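Local coordinates for protein fucose-binding lectin (Kordia periserrulae, PDB 6HTN) that binds fucosides such as methyl alpha-L-fucopyranoside in the pockets of a beta-propeller built of four-stranded antiparallel blades, at residues N24-E29 with L42-A48; A99-T105 with R117-N122. All coordinates share one frame; numbering follows the deposited sequence. Where two conformers were deposited one is given.

Contact 1. Residues N24-E29 with L42-A48. With MFU (methyl alpha-L-fucopyranoside), chain G; EDO (1,2-ethanediol), chain L.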
loop_
_atom_site.group_PDB
_atom_site.type_symbol
_atom_site.label_atom_id
_atom_site.label_comp_id
_atom_site.label_asym_id
_atom_site.label_seq_id
_atom_site.Cartn_x
_atom_site.Cartn_y
_atom_site.Cartn_z
ATOM N N ASN A 24 -5.786 -1.529 16.391
ATOM C CA ASN A 24 -6.204 -0.265 17.026
ATOM C C ASN A 24 -5.648 0.988 16.385
ATOM O O ASN A 24 -5.964 2.064 16.832
ATOM C CB ASN A 24 -5.887 -0.280 18.523
ATOM C CG ASN A 24 -4.398 -0.319 18.825
ATOM O OD1 ASN A 24 -3.586 -0.116 17.938
ATOM N ND2 ASN A 24 -4.024 -0.764 20.029
ATOM N N GLY A 25 -4.929 0.889 15.274
ATOM C CA GLY A 25 -4.420 2.059 14.549
ATOM C C GLY A 25 -3.427 2.893 15.350
ATOM O O GLY A 25 -3.240 4.042 14.991
ATOM N N LYS A 26 -2.819 2.288 16.345
ATOM C CA LYS A 26 -1.785 2.933 17.176
ATOM C C LYS A 26 -0.416 2.341 16.925
ATOM O O LYS A 26 -0.263 1.143 16.693
ATOM C CB LYS A 26 -2.130 2.840 18.662
ATOM C CG LYS A 26 -3.466 3.522 18.907
ATOM C CD LYS A 26 -3.469 4.818 19.524
ATOM C CE LYS A 26 -4.859 5.264 19.967
ATOM N NZ LYS A 26 -4.987 6.749 19.858
ATOM N N LEU A 27 0.598 3.194 17.034
ATOM C CA LEU A 27 1.989 2.723 16.916
ATOM C C LEU A 27 2.369 1.877 18.131
ATOM O O LEU A 27 1.976 2.213 19.285
ATOM C CB LEU A 27 2.943 3.908 16.710
ATOM C CG LEU A 27 2.766 4.682 15.412
ATOM C CD1 LEU A 27 3.579 5.970 15.429
ATOM C CD2 LEU A 27 3.100 3.846 14.208
ATOM N N LEU A 28 3.076 0.824 17.831
ATOM C CA LEU A 28 3.685 -0.126 18.802
ATOM C C LEU A 28 5.185 0.086 18.767
ATOM O O LEU A 28 5.793 0.197 17.650
ATOM C CB LEU A 28 3.349 -1.547 18.351
ATOM C CG LEU A 28 4.045 -2.684 19.073
ATOM C CD1 LEU A 28 3.655 -2.702 20.543
ATOM C CD2 LEU A 28 3.721 -4.026 18.430
ATOM N N GLU A 29 5.824 0.081 19.929
ATOM C CA GLU A 29 7.294 0.057 20.059
ATOM C C GLU A 29 7.696 -1.230 20.747
ATOM O O GLU A 29 7.176 -1.470 21.887
ATOM C CB GLU A 29 7.785 1.245 20.862
ATOM C CG GLU A 29 9.281 1.238 21.097
ATOM C CD GLU A 29 9.757 2.330 22.022
ATOM O OE1 GLU A 29 9.058 2.619 23.037
ATOM O OE2 GLU A 29 10.845 2.949 21.725
ATOM N N LEU A 42 6.365 4.147 24.042
ATOM C CA LEU A 42 5.615 4.793 22.940
ATOM C C LEU A 42 4.284 4.056 22.694
ATOM O O LEU A 42 3.345 4.678 22.232
ATOM C CB LEU A 42 6.502 4.825 21.688
ATOM C CG LEU A 42 5.823 5.301 20.404
ATOM C CD1 LEU A 42 6.848 6.051 19.517
ATOM C CD2 LEU A 42 5.233 4.100 19.650
ATOM N N THR A 43 4.266 2.762 22.997
ATOM C CA THR A 43 3.154 1.849 22.624
ATOM C C THR A 43 1.805 2.419 23.034
ATOM O O THR A 43 1.620 2.800 24.218
ATOM C CB THR A 43 3.365 0.490 23.246
ATOM O OG1 THR A 43 4.570 -0.047 22.731
ATOM C CG2 THR A 43 2.229 -0.481 22.991
ATOM N N ASN A 44 0.857 2.437 22.079
ATOM C CA ASN A 44 -0.574 2.776 22.277
ATOM C C ASN A 44 -0.770 4.263 22.547
ATOM O O ASN A 44 -1.922 4.629 22.825
ATOM C CB ASN A 44 -1.212 1.861 23.335
ATOM C CG ASN A 44 -1.420 0.481 22.765
ATOM O OD1 ASN A 44 -1.516 0.283 21.542
ATOM N ND2 ASN A 44 -1.533 -0.526 23.632
ATOM N N GLN A 45 0.243 5.116 22.466
ATOM C CA GLN A 45 0.037 6.541 22.716
ATOM C C GLN A 45 -0.446 7.293 21.484
ATOM O O GLN A 45 -1.134 8.313 21.638
ATOM C CB GLN A 45 1.282 7.248 23.226
ATOM C CG GLN A 45 1.745 6.832 24.603
ATOM C CD GLN A 45 2.745 7.864 25.123
ATOM O OE1 GLN A 45 2.469 9.065 25.159
ATOM N NE2 GLN A 45 3.963 7.412 25.407
ATOM N N PHE A 46 -0.061 6.861 20.282
ATOM C CA PHE A 46 -0.203 7.715 19.085
ATOM C C PHE A 46 -0.860 6.962 17.907
ATOM O O PHE A 46 -0.444 5.853 17.587
ATOM C CB PHE A 46 1.156 8.239 18.636
ATOM C CG PHE A 46 1.945 8.899 19.746
ATOM C CD1 PHE A 46 1.616 10.138 20.216
ATOM C CD2 PHE A 46 3.007 8.211 20.305
ATOM C CE1 PHE A 46 2.357 10.712 21.242
ATOM C CE2 PHE A 46 3.812 8.819 21.267
ATOM C CZ PHE A 46 3.447 10.048 21.757
ATOM N N SER A 47 -1.877 7.570 17.324
ATOM C CA SER A 47 -2.578 7.061 16.132
ATOM C C SER A 47 -1.772 7.425 14.881
ATOM O O SER A 47 -1.214 8.543 14.799
ATOM C CB SER A 47 -3.974 7.595 16.048
ATOM O OG SER A 47 -4.768 6.943 17.047
ATOM N N ALA A 48 -1.771 6.528 13.887
ATOM C CA ALA A 48 -1.137 6.851 12.590
ATOM C C ALA A 48 -1.843 6.046 11.507
ATOM O O ALA A 48 -2.698 5.172 11.837
ATOM C CB ALA A 48 0.333 6.541 12.652
HETATM C C1 MFU G . 12.686 2.235 26.980
HETATM C C2 MFU G . 11.420 2.508 26.163
HETATM C C3 MFU G . 11.249 3.912 25.686
HETATM C C4 MFU G . 12.448 4.267 24.822
HETATM C C5 MFU G . 13.636 4.006 25.764
HETATM C C6 MFU G . 14.967 4.240 24.983
HETATM O O1 MFU G . 12.497 3.119 28.029
HETATM O O2 MFU G . 10.254 2.280 27.037
HETATM O O3 MFU G . 10.064 4.137 24.888
HETATM O O4 MFU G . 12.605 3.344 23.718
HETATM O O5 MFU G . 13.785 2.622 26.103
HETATM C CM MFU G . 13.592 2.991 28.978
HETATM C C1 EDO L . -5.087 0.356 24.873
HETATM O O1 EDO L . -4.529 1.323 25.800
HETATM C C2 EDO L . -4.968 0.640 23.405
HETATM O O2 EDO L . -5.772 -0.281 22.518
HETATM O O HOH W 1 -6.229 4.762 16.064
HETATM O O HOH W 2 1.945 4.981 19.856
#

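Contact 2. Residues A99-T105 with R117-N122. With MFU (methyl alpha-L-fucopyranoside), chain I.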
loop_
_atom_site.group_PDB
_atom_site.type_symbol
_atom_site.label_atom_id
_atom_site.label_comp_id
_atom_site.label_asym_id
_atom_site.label_seq_id
_atom_site.Cartn_x
_atom_site.Cartn_y
_atom_site.Cartn_z
ATOM N N ALA A 99 2.576 10.743 1.787
ATOM C CA ALA A 99 1.781 9.751 1.070
ATOM C C ALA A 99 2.463 8.392 1.122
ATOM O O ALA A 99 2.058 7.529 0.419
ATOM C CB ALA A 99 1.571 10.284 -0.334
ATOM N N SER A 100 3.515 8.264 1.914
ATOM C CA SER A 100 4.345 7.058 2.005
ATOM C C SER A 100 4.896 6.981 3.434
ATOM O O SER A 100 5.010 7.998 4.033
ATOM C CB SER A 100 5.404 7.038 0.902
ATOM O OG SER A 100 6.344 8.119 1.053
ATOM N N THR A 101 5.243 5.799 3.888
ATOM C CA THR A 101 5.903 5.576 5.181
ATOM C C THR A 101 7.227 6.304 5.099
ATOM O O THR A 101 8.052 5.941 4.269
ATOM C CB THR A 101 6.105 4.109 5.510
ATOM O OG1 THR A 101 4.823 3.484 5.638
ATOM C CG2 THR A 101 6.903 3.928 6.780
ATOM N N PRO A 102 7.489 7.298 5.965
ATOM C CA PRO A 102 8.719 8.073 5.805
ATOM C C PRO A 102 9.948 7.245 6.114
ATOM O O PRO A 102 9.919 6.303 6.954
ATOM C CB PRO A 102 8.585 9.184 6.843
ATOM C CG PRO A 102 7.089 9.324 7.064
ATOM C CD PRO A 102 6.564 7.938 6.917
ATOM N N ASP A 103 11.028 7.581 5.419
ATOM C CA ASP A 103 12.375 7.098 5.751
ATOM C C ASP A 103 13.112 8.207 6.493
ATOM O O ASP A 103 12.860 9.382 6.229
ATOM C CB ASP A 103 13.181 6.782 4.483
ATOM C CG ASP A 103 12.735 5.491 3.806
ATOM O OD1 ASP A 103 12.469 4.504 4.515
ATOM O OD2 ASP A 103 12.624 5.513 2.528
ATOM N N ALA A 104 14.025 7.821 7.356
ATOM C CA ALA A 104 14.805 8.830 8.100
ATOM C C ALA A 104 16.216 8.322 8.345
ATOM O O ALA A 104 16.437 7.120 8.490
ATOM C CB ALA A 104 14.168 9.152 9.415
ATOM N N THR A 105 17.170 9.262 8.331
ATOM C CA THR A 105 18.556 8.968 8.739
ATOM C C THR A 105 19.077 10.212 9.481
ATOM O O THR A 105 18.460 11.281 9.404
ATOM C CB THR A 105 19.429 8.545 7.554
ATOM O OG1 THR A 105 20.673 8.022 8.049
ATOM C CG2 THR A 105 19.689 9.695 6.618
ATOM N N ARG A 117 17.546 13.803 8.238
ATOM C CA ARG A 117 16.918 13.883 6.906
ATOM C C ARG A 117 15.762 12.885 6.869
ATOM O O ARG A 117 15.958 11.700 7.213
ATOM C CB ARG A 117 17.970 13.580 5.825
ATOM C CG ARG A 117 19.163 14.539 5.818
ATOM C CD ARG A 117 18.735 15.930 5.404
ATOM N NE ARG A 117 19.878 16.851 5.291
ATOM C CZ ARG A 117 20.311 17.633 6.293
ATOM N NH1 ARG A 117 19.768 17.570 7.510
ATOM N NH2 ARG A 117 21.336 18.458 6.079
ATOM N N VAL A 118 14.607 13.372 6.453
ATOM C CA VAL A 118 13.358 12.577 6.392
ATOM C C VAL A 118 12.872 12.612 4.946
ATOM O O VAL A 118 12.873 13.697 4.340
ATOM C CB VAL A 118 12.302 13.177 7.315
ATOM C CG1 VAL A 118 10.992 12.408 7.189
ATOM C CG2 VAL A 118 12.789 13.162 8.759
ATOM N N TYR A 119 12.458 11.470 4.399
ATOM C CA TYR A 119 12.065 11.380 2.976
ATOM C C TYR A 119 10.662 10.781 2.906
ATOM O O TYR A 119 10.400 9.760 3.546
ATOM C CB TYR A 119 13.038 10.486 2.211
ATOM C CG TYR A 119 14.452 10.994 2.282
ATOM C CD1 TYR A 119 15.248 10.702 3.375
ATOM C CD2 TYR A 119 15.001 11.807 1.269
ATOM C CE1 TYR A 119 16.531 11.205 3.497
ATOM C CE2 TYR A 119 16.274 12.289 1.380
ATOM C CZ TYR A 119 17.028 11.999 2.486
ATOM O OH TYR A 119 18.287 12.523 2.678
ATOM N N ALA A 120 9.804 11.419 2.120
ATOM C CA ALA A 120 8.462 10.866 1.876
ATOM C C ALA A 120 7.889 11.488 0.629
ATOM O O ALA A 120 8.109 12.682 0.335
ATOM C CB ALA A 120 7.541 11.158 3.049
ATOM N N TYR A 121 7.027 10.736 -0.066
ATOM C CA TYR A 121 6.214 11.353 -1.117
ATOM C C TYR A 121 5.255 12.369 -0.505
ATOM O O TYR A 121 4.729 12.125 0.581
ATOM C CB TYR A 121 5.447 10.285 -1.879
ATOM C CG TYR A 121 6.245 9.568 -2.945
ATOM C CD1 TYR A 121 6.318 10.089 -4.228
ATOM C CD2 TYR A 121 6.904 8.391 -2.681
ATOM C CE1 TYR A 121 6.970 9.417 -5.239
ATOM C CE2 TYR A 121 7.541 7.688 -3.696
ATOM C CZ TYR A 121 7.592 8.223 -4.974
ATOM O OH TYR A 121 8.261 7.552 -5.966
ATOM N N ASN A 122 4.932 13.402 -1.265
ATOM C CA ASN A 122 3.899 14.371 -0.845
ATOM C C ASN A 122 2.638 14.178 -1.696
ATOM O O ASN A 122 2.509 13.180 -2.452
ATOM C CB ASN A 122 4.453 15.791 -0.829
ATOM C CG ASN A 122 4.640 16.395 -2.197
ATOM O OD1 ASN A 122 4.294 15.768 -3.223
ATOM N ND2 ASN A 122 5.154 17.642 -2.219
HETATM C C1 MFU I . 21.386 19.693 2.626
HETATM C C2 MFU I . 20.331 19.158 1.671
HETATM C C3 MFU I . 20.897 18.047 0.816
HETATM C C4 MFU I . 21.553 16.988 1.579
HETATM C C5 MFU I . 22.604 17.643 2.470
HETATM C C6 MFU I . 23.352 16.701 3.322
HETATM O O1 MFU I . 22.266 20.298 1.681
HETATM O O2 MFU I . 19.733 20.218 0.931
HETATM O O3 MFU I . 19.827 17.557 -0.044
HETATM O O4 MFU I . 20.606 16.370 2.538
HETATM O O5 MFU I . 22.054 18.696 3.264
HETATM C CM MFU I . 23.288 21.035 2.317
HETATM O O HOH W 3 8.734 7.302 2.023
#

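Contact 1. Residues N24-E29 with L42-A48
Leu27, Lys26 and Leu42 bury the most surface where 24-29 meets the chain returning through 42-48. Leu27 turns its side chain along the returning loop: its CB meets Leu42 CD2 at 3.7 Å, while CG touches the methyl of Ala48. Both polar atoms of its backbone are used, the N-H giving a nearly straight bond to Phe46 O (2.9 Å) and the carbonyl taking Asn44 N. A water accepts from Phe46 N and lies 2.8 Å from both Leu27 O and Leu42 O. Residues Leu42 to Gln45 form a type II beta turn.

Lys26 lies alongside Asn44 and Ser47. Bends at chi2 (-104°) and chi4 bring NZ round to Ser47 OG, 2.8 Å away. One residue earlier, Gly25 O accepts from Ala48 N, so the two backbones are bridged around the Lys26-Ser47 pair. Asn24 OD1 takes Lys26 N in an Asx turn; the Asn24 amide stands almost perpendicular to that of Asn44, which it meets through a weak ND2 to OD1 bond. Gln21 NE2 is the stronger partner of that OD1.

At the other end Thr43 OG1 accepts from Glu29 N (3.1 Å) and is also bonded to Gly40 O. Glu29, extended with CG anti to its N (chi1 177°), reaches past Leu42 CB to the sugar. Its OE1 takes fucoside O3 (2.6 Å) and, on the anti side and well out of the carboxylate plane, Leu42 N; OE2 takes O4 (2.7 Å). Tyr18 OH holds OE2 as well, a second-shell grip consistent with fixing the carboxylate for the ligand.

Strand 27-32 is flanked in its sheet by strands 13-20 and 37-39, while, from the next sheet, Leu80 of strand 77-82 packs on Leu27, Leu42 and Phe46, and Trp87 of strand 87-89 on Leu42, Phe46 and Glu29.

Contact 2. Residues A99-T105 with R117-N122
Pro102 lays its CB against Val118 CG1 at 4.0 Å and, a little farther off, the methyl of Ala120, making a small apolar patch where the incoming loop joins the hairpin. Ala104 extends it, its methyl facing Val118 CG2. Val118 has CG1 anti to the backbone N (chi1 177°) and CG2 beside that N, a setting that offers one branch to each of these neighbours.

The axes of 103-105 and 117-121 run antiparallel, at 166°. Asp103 and Tyr119 form a hydrogen-bonded pair, with Tyr119 N to Asp103 O at 2.8 Å and Asp103 N returning the bond in the plane of the Tyr119 carbonyl; Thr105 and Arg117 form the next one. Ala104 and Val118 sit between them as the non-hydrogen-bonded pair.

Beyond Pro102 the regular ladder gives way to a side chain. Ser100 OG, placed between the backbone N and carbonyl carbon (chi1 65°), stands in for a carbonyl and accepts from Tyr121 N at 2.9 Å. That hydroxyl lies at the edge of the Tyr121 ring, in its plane, and shares a water with Thr101 O. Ala99 N then bonds Tyr121 O.

On the face opposite Val118, Arg117 bends at chi2 and turns away to the fucoside. NE gives a bond to sugar O4 (2.9 Å) and NH2 one to the ring oxygen O5 (2.9 Å), a two-pronged edge-on grip. Asp133 forms a salt bridge with NH2.

Strand 127-132 pairs with strand 114-121 on the side away from 103-108; Tyr69 of strand 64-71 packs on Pro102, Ala104 and Val118, and Asp103 and Thr105 bond Gly2 and Ser5 of a second subunit.

Overall arrangement
Contacts 1 and 2 belong to different four-stranded sheets of the chain, the first and the third in sequence, with centres 19 Å apart and nearest atoms about 8 Å apart, so they do not touch. Each contributes to a different fucoside pocket: 24-29 with 42-48 brings Glu29 and Leu42, 99-105 with 117-122 brings Arg117. The two pockets are built alike, for Arg16 joins Glu29 at the first sugar and Glu129 joins Arg117 at the second. Trp87 from the middle sheet completes the first site, whereas Trp37 of the second subunit completes the other, which therefore lies across a subunit interface.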